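Local coordinates for protein endo-alpha-(1->5)-L-arabinanase (Bacillus licheniformis, PDB 6B7K) that probably hydrolyses internal alpha-1,5-arabinofuranosidic linkages of arabinan, as a calcium-containing glycoside hydrolase of family 43, at residues L110-R115 with Q120-G125; V46-S49 with W55-A58; G225-T228 with G232-Y235. All coordinates share one frame; numbering follows the deposited sequence.

Interaction 1 (L110-R115 with Q120-G125)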
loop_
_atom_site.group_PDB
_atom_site.type_symbol
_atom_site.label_atom_id
_atom_site.label_comp_id
_atom_site.label_asym_id
_atom_site.label_seq_id
_atom_site.Cartn_x
_atom_site.Cartn_y
_atom_site.Cartn_z
ATOM N N LEU A 110 7.710 -0.786 -11.750
ATOM C CA LEU A 110 6.408 -0.459 -12.314
ATOM C C LEU A 110 6.059 -1.453 -13.409
ATOM O O LEU A 110 6.860 -1.692 -14.319
ATOM C CB LEU A 110 6.388 0.970 -12.866
ATOM C CG LEU A 110 5.067 1.471 -13.454
ATOM C CD1 LEU A 110 3.914 1.236 -12.488
ATOM C CD2 LEU A 110 5.176 2.949 -13.813
ATOM N N ALA A 111 4.874 -2.042 -13.301
ATOM C CA ALA A 111 4.295 -2.877 -14.338
ATOM C C ALA A 111 3.001 -2.237 -14.820
ATOM O O ALA A 111 2.349 -1.482 -14.092
ATOM C CB ALA A 111 4.031 -4.302 -13.834
ATOM N N SER A 112 2.629 -2.546 -16.059
ATOM C CA SER A 112 1.494 -1.881 -16.677
ATOM C C SER A 112 0.784 -2.832 -17.628
ATOM O O SER A 112 1.393 -3.745 -18.192
ATOM C CB SER A 112 1.941 -0.617 -17.422
ATOM O OG SER A 112 0.844 0.022 -18.042
ATOM N N THR A 113 -0.517 -2.604 -17.798
ATOM C CA THR A 113 -1.319 -3.337 -18.767
ATOM C C THR A 113 -2.560 -2.519 -19.087
ATOM O O THR A 113 -2.957 -1.634 -18.323
ATOM C CB THR A 113 -1.727 -4.719 -18.252
ATOM O OG1 THR A 113 -2.364 -5.448 -19.311
ATOM C CG2 THR A 113 -2.703 -4.583 -17.097
ATOM N N ASP A 114 -3.168 -2.832 -20.233
ATOM C CA ASP A 114 -4.433 -2.223 -20.620
ATOM C C ASP A 114 -5.637 -2.935 -20.029
ATOM O O ASP A 114 -6.728 -2.353 -19.988
ATOM C CB ASP A 114 -4.576 -2.207 -22.146
ATOM C CG ASP A 114 -4.895 -3.579 -22.714
ATOM O OD1 ASP A 114 -4.122 -4.525 -22.465
ATOM O OD2 ASP A 114 -5.931 -3.713 -23.397
ATOM N N ARG A 115 -5.467 -4.177 -19.582
ATOM C CA ARG A 115 -6.581 -4.974 -19.079
ATOM C C ARG A 115 -6.011 -6.092 -18.226
ATOM O O ARG A 115 -5.273 -6.943 -18.734
ATOM C CB ARG A 115 -7.415 -5.539 -20.231
ATOM C CG ARG A 115 -8.513 -6.489 -19.787
ATOM C CD ARG A 115 -9.423 -6.866 -20.942
ATOM N NE ARG A 115 -8.690 -7.480 -22.044
ATOM C CZ ARG A 115 -8.493 -8.786 -22.182
ATOM N NH1 ARG A 115 -8.971 -9.632 -21.280
ATOM N NH2 ARG A 115 -7.815 -9.247 -23.223
ATOM N N GLN A 120 -1.135 -9.980 -19.307
ATOM C CA GLN A 120 0.084 -9.561 -19.989
ATOM C C GLN A 120 0.493 -8.202 -19.441
ATOM O O GLN A 120 -0.217 -7.210 -19.636
ATOM C CB GLN A 120 -0.138 -9.507 -21.499
ATOM C CG GLN A 120 0.970 -8.826 -22.287
ATOM C CD GLN A 120 0.683 -8.805 -23.780
ATOM O OE1 GLN A 120 -0.373 -9.255 -24.227
ATOM N NE2 GLN A 120 1.625 -8.284 -24.559
ATOM N N TRP A 121 1.638 -8.157 -18.762
ATOM C CA TRP A 121 2.110 -6.954 -18.093
ATOM C C TRP A 121 3.413 -6.487 -18.723
ATOM O O TRP A 121 4.317 -7.294 -18.964
ATOM C CB TRP A 121 2.297 -7.205 -16.595
ATOM C CG TRP A 121 1.001 -7.403 -15.879
ATOM C CD1 TRP A 121 0.309 -8.571 -15.742
ATOM C CD2 TRP A 121 0.226 -6.398 -15.210
ATOM N NE1 TRP A 121 -0.844 -8.357 -15.026
ATOM C CE2 TRP A 121 -0.919 -7.032 -14.689
ATOM C CE3 TRP A 121 0.392 -5.026 -15.001
ATOM C CZ2 TRP A 121 -1.893 -6.341 -13.971
ATOM C CZ3 TRP A 121 -0.576 -4.341 -14.288
ATOM C CH2 TRP A 121 -1.703 -5.000 -13.779
ATOM N N ARG A 122 3.502 -5.186 -18.989
ATOM C CA ARG A 122 4.691 -4.578 -19.569
ATOM C C ARG A 122 5.641 -4.122 -18.467
ATOM O O ARG A 122 5.208 -3.651 -17.412
ATOM C CB ARG A 122 4.300 -3.392 -20.454
ATOM C CG ARG A 122 5.472 -2.601 -21.004
ATOM C CD ARG A 122 5.182 -1.114 -20.966
ATOM N NE ARG A 122 4.107 -0.744 -21.880
ATOM C CZ ARG A 122 3.503 0.439 -21.886
ATOM N NH1 ARG A 122 3.857 1.373 -21.014
ATOM N NH2 ARG A 122 2.538 0.686 -22.759
ATOM N N ASP A 123 6.942 -4.265 -18.719
ATOM C CA ASP A 123 7.975 -3.894 -17.753
ATOM C C ASP A 123 8.327 -2.421 -17.942
ATOM O O ASP A 123 8.997 -2.055 -18.914
ATOM C CB ASP A 123 9.209 -4.774 -17.920
ATOM C CG ASP A 123 10.277 -4.483 -16.883
ATOM O OD1 ASP A 123 9.958 -3.845 -15.855
ATOM O OD2 ASP A 123 11.439 -4.887 -17.097
ATOM N N ASP A 124 7.899 -1.580 -17.004
ATOM C CA ASP A 124 8.088 -0.140 -17.117
ATOM C C ASP A 124 9.310 0.373 -16.365
ATOM O O ASP A 124 9.552 1.583 -16.361
ATOM C CB ASP A 124 6.828 0.591 -16.642
ATOM C CG ASP A 124 5.623 0.298 -17.522
ATOM O OD1 ASP A 124 5.094 -0.830 -17.454
ATOM O OD2 ASP A 124 5.210 1.187 -18.293
ATOM N N GLY A 125 10.088 -0.507 -15.734
ATOM C CA GLY A 125 11.394 -0.138 -15.226
ATOM C C GLY A 125 11.389 0.412 -13.812
ATOM O O GLY A 125 10.362 0.532 -13.138
#
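Thr113 and Trp121 meet near the turn of a beta hairpin, strands 106-113 and 122-130, the two last strands of one four-stranded antiparallel blade in the five-bladed propeller of this GH43 enzyme. CG2 of Thr113 stands over one face of the indole, 3.4 Å from the centroid of its six-membered ring and 10° off the normal, a CH-pi contact. With CG of Trp121 anti to its own carbonyl carbon (chi1 -69°), the indole lies back over strand 106-113, its CE3 atom 3.9 Å from CB of Ala111, and reaches Leu94 of strand 92-98. The hydroxyl branch of Thr113 turns the other way and donates to the Gln120 carbonyl. Ser112 and Arg122 form a hydrogen-bonded pair, in which Arg122 N reaches Ser112 O at 2.7 Å; Ser112 OG itself bonds to Tyr92 O. Away from the turn, Leu110 and Asp124 cross obliquely, CG of the leucine 3.7 Å from CB of the aspartate, while Asp124 N donates to Leu110 O. The carboxylate of Asp124 leans over Ser112 CB and forms a salt bridge with Arg122: NH1 meets OD2 on its syn side at 3.0 Å, 20° out of the carboxylate plane.

Interaction 2 (V46-S49 with W55-A58)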
loop_
_atom_site.group_PDB
_atom_site.type_symbol
_atom_site.label_atom_id
_atom_site.label_comp_id
_atom_site.label_asym_id
_atom_site.label_seq_id
_atom_site.Cartn_x
_atom_site.Cartn_y
_atom_site.Cartn_z
ATOM N N VAL A 46 -2.003 -12.594 -6.694
ATOM C CA VAL A 46 -3.266 -12.040 -7.160
ATOM C C VAL A 46 -4.371 -13.036 -6.849
ATOM O O VAL A 46 -4.228 -14.233 -7.123
ATOM C CB VAL A 46 -3.235 -11.725 -8.668
ATOM C CG1 VAL A 46 -4.582 -11.201 -9.120
ATOM C CG2 VAL A 46 -2.142 -10.720 -8.981
ATOM N N ILE A 47 -5.465 -12.548 -6.267
ATOM C CA ILE A 47 -6.652 -13.356 -6.038
ATOM C C ILE A 47 -7.863 -12.584 -6.541
ATOM O O ILE A 47 -7.902 -11.350 -6.492
ATOM C CB ILE A 47 -6.817 -13.755 -4.554
ATOM C CG1 ILE A 47 -6.762 -12.528 -3.644
ATOM C CG2 ILE A 47 -5.741 -14.746 -4.155
ATOM C CD1 ILE A 47 -6.873 -12.872 -2.172
ATOM N N LYS A 48 -8.848 -13.322 -7.043
ATOM C CA LYS A 48 -10.003 -12.754 -7.720
ATOM C C LYS A 48 -11.282 -13.111 -6.975
ATOM O O LYS A 48 -11.315 -14.037 -6.160
ATOM C CB LYS A 48 -10.081 -13.255 -9.171
ATOM C CG LYS A 48 -10.039 -14.773 -9.289
ATOM C CD LYS A 48 -9.867 -15.234 -10.728
ATOM C CE LYS A 48 -11.060 -14.852 -11.580
ATOM N NZ LYS A 48 -10.976 -15.456 -12.938
ATOM N N SER A 49 -12.347 -12.365 -7.274
ATOM C CA SER A 49 -13.634 -12.590 -6.631
ATOM C C SER A 49 -14.745 -12.020 -7.501
ATOM O O SER A 49 -14.599 -10.939 -8.076
ATOM C CB SER A 49 -13.684 -11.952 -5.241
ATOM O OG SER A 49 -14.953 -12.149 -4.646
ATOM N N TRP A 55 -12.982 -15.639 -2.583
ATOM C CA TRP A 55 -11.779 -15.355 -3.349
ATOM C C TRP A 55 -11.106 -16.649 -3.787
ATOM O O TRP A 55 -11.149 -17.665 -3.089
ATOM C CB TRP A 55 -10.804 -14.498 -2.534
ATOM C CG TRP A 55 -11.342 -13.125 -2.238
ATOM C CD1 TRP A 55 -12.167 -12.773 -1.213
ATOM C CD2 TRP A 55 -11.098 -11.925 -2.985
ATOM N NE1 TRP A 55 -12.454 -11.430 -1.270
ATOM C CE2 TRP A 55 -11.812 -10.887 -2.351
ATOM C CE3 TRP A 55 -10.348 -11.627 -4.125
ATOM C CZ2 TRP A 55 -11.794 -9.575 -2.817
ATOM C CZ3 TRP A 55 -10.336 -10.323 -4.590
ATOM C CH2 TRP A 55 -11.052 -9.314 -3.934
ATOM N N SER A 56 -10.486 -16.596 -4.965
ATOM C CA SER A 56 -9.796 -17.741 -5.536
ATOM C C SER A 56 -8.474 -17.270 -6.124
ATOM O O SER A 56 -8.298 -16.092 -6.442
ATOM C CB SER A 56 -10.641 -18.436 -6.610
ATOM O OG SER A 56 -10.825 -17.583 -7.726
ATOM N N ALA A 57 -7.543 -18.209 -6.267
ATOM C CA ALA A 57 -6.212 -17.872 -6.750
ATOM C C ALA A 57 -6.262 -17.415 -8.202
ATOM O O ALA A 57 -7.140 -17.808 -8.974
ATOM C CB ALA A 57 -5.272 -19.069 -6.607
ATOM N N ALA A 58 -5.312 -16.564 -8.564
ATOM C CA ALA A 58 -5.174 -16.014 -9.901
ATOM C C ALA A 58 -3.710 -16.071 -10.303
ATOM O O ALA A 58 -2.829 -16.189 -9.444
ATOM C CB ALA A 58 -5.687 -14.567 -9.958
#
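Val46 and Ala58 touch at one end of an antiparallel beta hairpin, strands 44-49 and 54-61, in a blade of the five-bladed GH43 propeller; CG1 of Val46 packs 3.6 Å from CB of Ala58, beside a weak bond from Ala58 N to Val46 O. Ile47 sits opposite Ala57 in a non-hydrogen-bonded pair, and its side chain meets Trp55 at about a right angle. A chi1 of 53° sets CG1 between the backbone N and carbonyl carbon, where it comes 3.7 Å from Trp55 CE3. The carbonyl O of Ile47 lies at the indole edge, 3.3 Å from CZ3. Lys48 carries the regular pairing: its N donates to Ser56 O and its O accepts from Ser56 N, both at 2.9 Å. The aliphatic part of its side chain runs beside Ser56, CG 3.3 Å from the serine OG. Ser49 faces the indole on the side of the sheet turned to strand 284-293, where Leu286 and Ile288 touch Trp55. The hydroxyl of Ser49 is held by Asn54 O and by Gly52 N of the turn, whereas its methylene carbon makes a CH-pi contact: CB lies over the centre of the six-membered ring of Trp55, 3.4 Å from the centroid.

Interaction 3 (G225-T228 with G232-Y235)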
loop_
_atom_site.group_PDB
_atom_site.type_symbol
_atom_site.label_atom_id
_atom_site.label_comp_id
_atom_site.label_asym_id
_atom_site.label_seq_id
_atom_site.Cartn_x
_atom_site.Cartn_y
_atom_site.Cartn_z
ATOM N N GLY A 225 -4.718 10.787 8.511
ATOM C CA GLY A 225 -4.564 12.216 8.711
ATOM C C GLY A 225 -5.028 12.973 7.489
ATOM O O GLY A 225 -5.139 12.412 6.395
ATOM N N ARG A 226 -5.297 14.263 7.682
ATOM C CA ARG A 226 -5.831 15.110 6.626
ATOM C C ARG A 226 -4.914 16.297 6.373
ATOM O O ARG A 226 -4.176 16.736 7.260
ATOM C CB ARG A 226 -7.230 15.638 6.972
ATOM C CG ARG A 226 -7.212 16.762 7.996
ATOM C CD ARG A 226 -8.487 17.582 7.977
ATOM N NE ARG A 226 -9.686 16.761 8.095
ATOM C CZ ARG A 226 -10.895 17.248 8.353
ATOM N NH1 ARG A 226 -11.061 18.552 8.528
ATOM N NH2 ARG A 226 -11.937 16.432 8.445
ATOM N N SER A 227 -4.985 16.825 5.153
ATOM C CA SER A 227 -4.276 18.042 4.788
ATOM C C SER A 227 -4.977 18.667 3.593
ATOM O O SER A 227 -5.398 17.957 2.675
ATOM C CB SER A 227 -2.805 17.768 4.453
ATOM O OG SER A 227 -2.215 18.886 3.810
ATOM N N THR A 228 -5.101 19.995 3.614
ATOM C CA THR A 228 -5.684 20.695 2.476
ATOM C C THR A 228 -4.769 20.656 1.260
ATOM O O THR A 228 -5.253 20.784 0.130
ATOM C CB THR A 228 -6.010 22.144 2.854
ATOM O OG1 THR A 228 -6.604 22.813 1.734
ATOM C CG2 THR A 228 -4.752 22.892 3.285
ATOM N N GLY A 232 0.949 19.234 2.064
ATOM C CA GLY A 232 0.760 20.039 3.248
ATOM C C GLY A 232 0.835 19.240 4.528
ATOM O O GLY A 232 0.872 18.006 4.515
ATOM N N PRO A 233 0.856 19.934 5.668
ATOM C CA PRO A 233 0.958 19.242 6.961
ATOM C C PRO A 233 -0.282 18.401 7.225
ATOM O O PRO A 233 -1.398 18.921 7.294
ATOM C CB PRO A 233 1.093 20.390 7.970
ATOM C CG PRO A 233 0.474 21.566 7.288
ATOM C CD PRO A 233 0.756 21.396 5.823
ATOM N N TYR A 234 -0.082 17.092 7.358
ATOM C CA TYR A 234 -1.176 16.185 7.680
ATOM C C TYR A 234 -1.417 16.175 9.186
ATOM O O TYR A 234 -0.474 16.043 9.972
ATOM C CB TYR A 234 -0.871 14.775 7.179
ATOM C CG TYR A 234 -0.921 14.642 5.675
ATOM C CD1 TYR A 234 0.193 14.922 4.897
ATOM C CD2 TYR A 234 -2.085 14.238 5.032
ATOM C CE1 TYR A 234 0.152 14.803 3.521
ATOM C CE2 TYR A 234 -2.135 14.115 3.656
ATOM C CZ TYR A 234 -1.013 14.398 2.908
ATOM O OH TYR A 234 -1.051 14.280 1.537
ATOM N N TYR A 235 -2.681 16.309 9.582
ATOM C CA TYR A 235 -3.047 16.470 10.980
ATOM C C TYR A 235 -4.022 15.388 11.425
ATOM O O TYR A 235 -4.639 14.698 10.612
ATOM C CB TYR A 235 -3.675 17.843 11.236
ATOM C CG TYR A 235 -2.700 18.990 11.156
ATOM C CD1 TYR A 235 -1.686 19.130 12.095
ATOM C CD2 TYR A 235 -2.801 19.941 10.149
ATOM C CE1 TYR A 235 -0.796 20.181 12.029
ATOM C CE2 TYR A 235 -1.916 20.995 10.074
ATOM C CZ TYR A 235 -0.917 21.111 11.016
ATOM O OH TYR A 235 -0.036 22.161 10.946
#
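A tight loop after strand 221-227, the third strand of a four-stranded antiparallel blade in the five-bladed GH43 propeller, folds back on the end of that strand through a single antiparallel bridge. Arg226 and Tyr235 form the hydrogen-bonded pair: Tyr235 N donates to Arg226 O at 2.8 Å, and Arg226 N donates to Tyr235 O at 3.0 Å. The same Arg226 carbonyl is approached by CA of Tyr234 at 3.1 Å in a CA-H...O contact. The Arg226 side chain leaves in another direction, bonding to Gln296 O and making cation-pi contacts with Trp298 and Tyr202. Ser227 turns toward the loop, its CB over one face of the Tyr234 ring, 3.7 Å from the centroid and offset toward the rim. CG of Tyr234 lies anti to the carbonyl carbon (chi1 -71°), which brings the ring across to Ser227 with Gly225 O at its edge, 3.8 Å from CD2; Tyr203 and Leu205 of strand 202-209 pack against it as well. Replacing Tyr234 by alanine is likely to leave Ser227 CB, Tyr203 and Leu205 without the ring they pack on, opening a gap between the loop and strand 202-209. OG of Ser227, bonded to Ser229 O, lies 3.2 Å from Gly232 CA. The contact thus closes the turn that begins the long connection from third to fourth strand in an antiparallel blade of the GH43 propeller.

From the N terminus the three contacts follow in series, none nesting in or crossing another. Interaction 2 comes first, joining strands 44-49 and 54-61 across a four-residue connection. Interaction 1 follows in the next blade, closing the eight-residue loop between strands 106-113 and 122-130; its nearest atoms are about 7 Å from those of interaction 2, and the two do not touch. Interaction 3 closes a three-residue turn at the start of the long loop from strand 221-227 to strand 248-251, in a blade whose contact lies about 35 Å, centre to centre, from interaction 2, on the opposite side of the chain's centre. Each ties chain segments within a single blade, around a propeller that holds calcium near its middle.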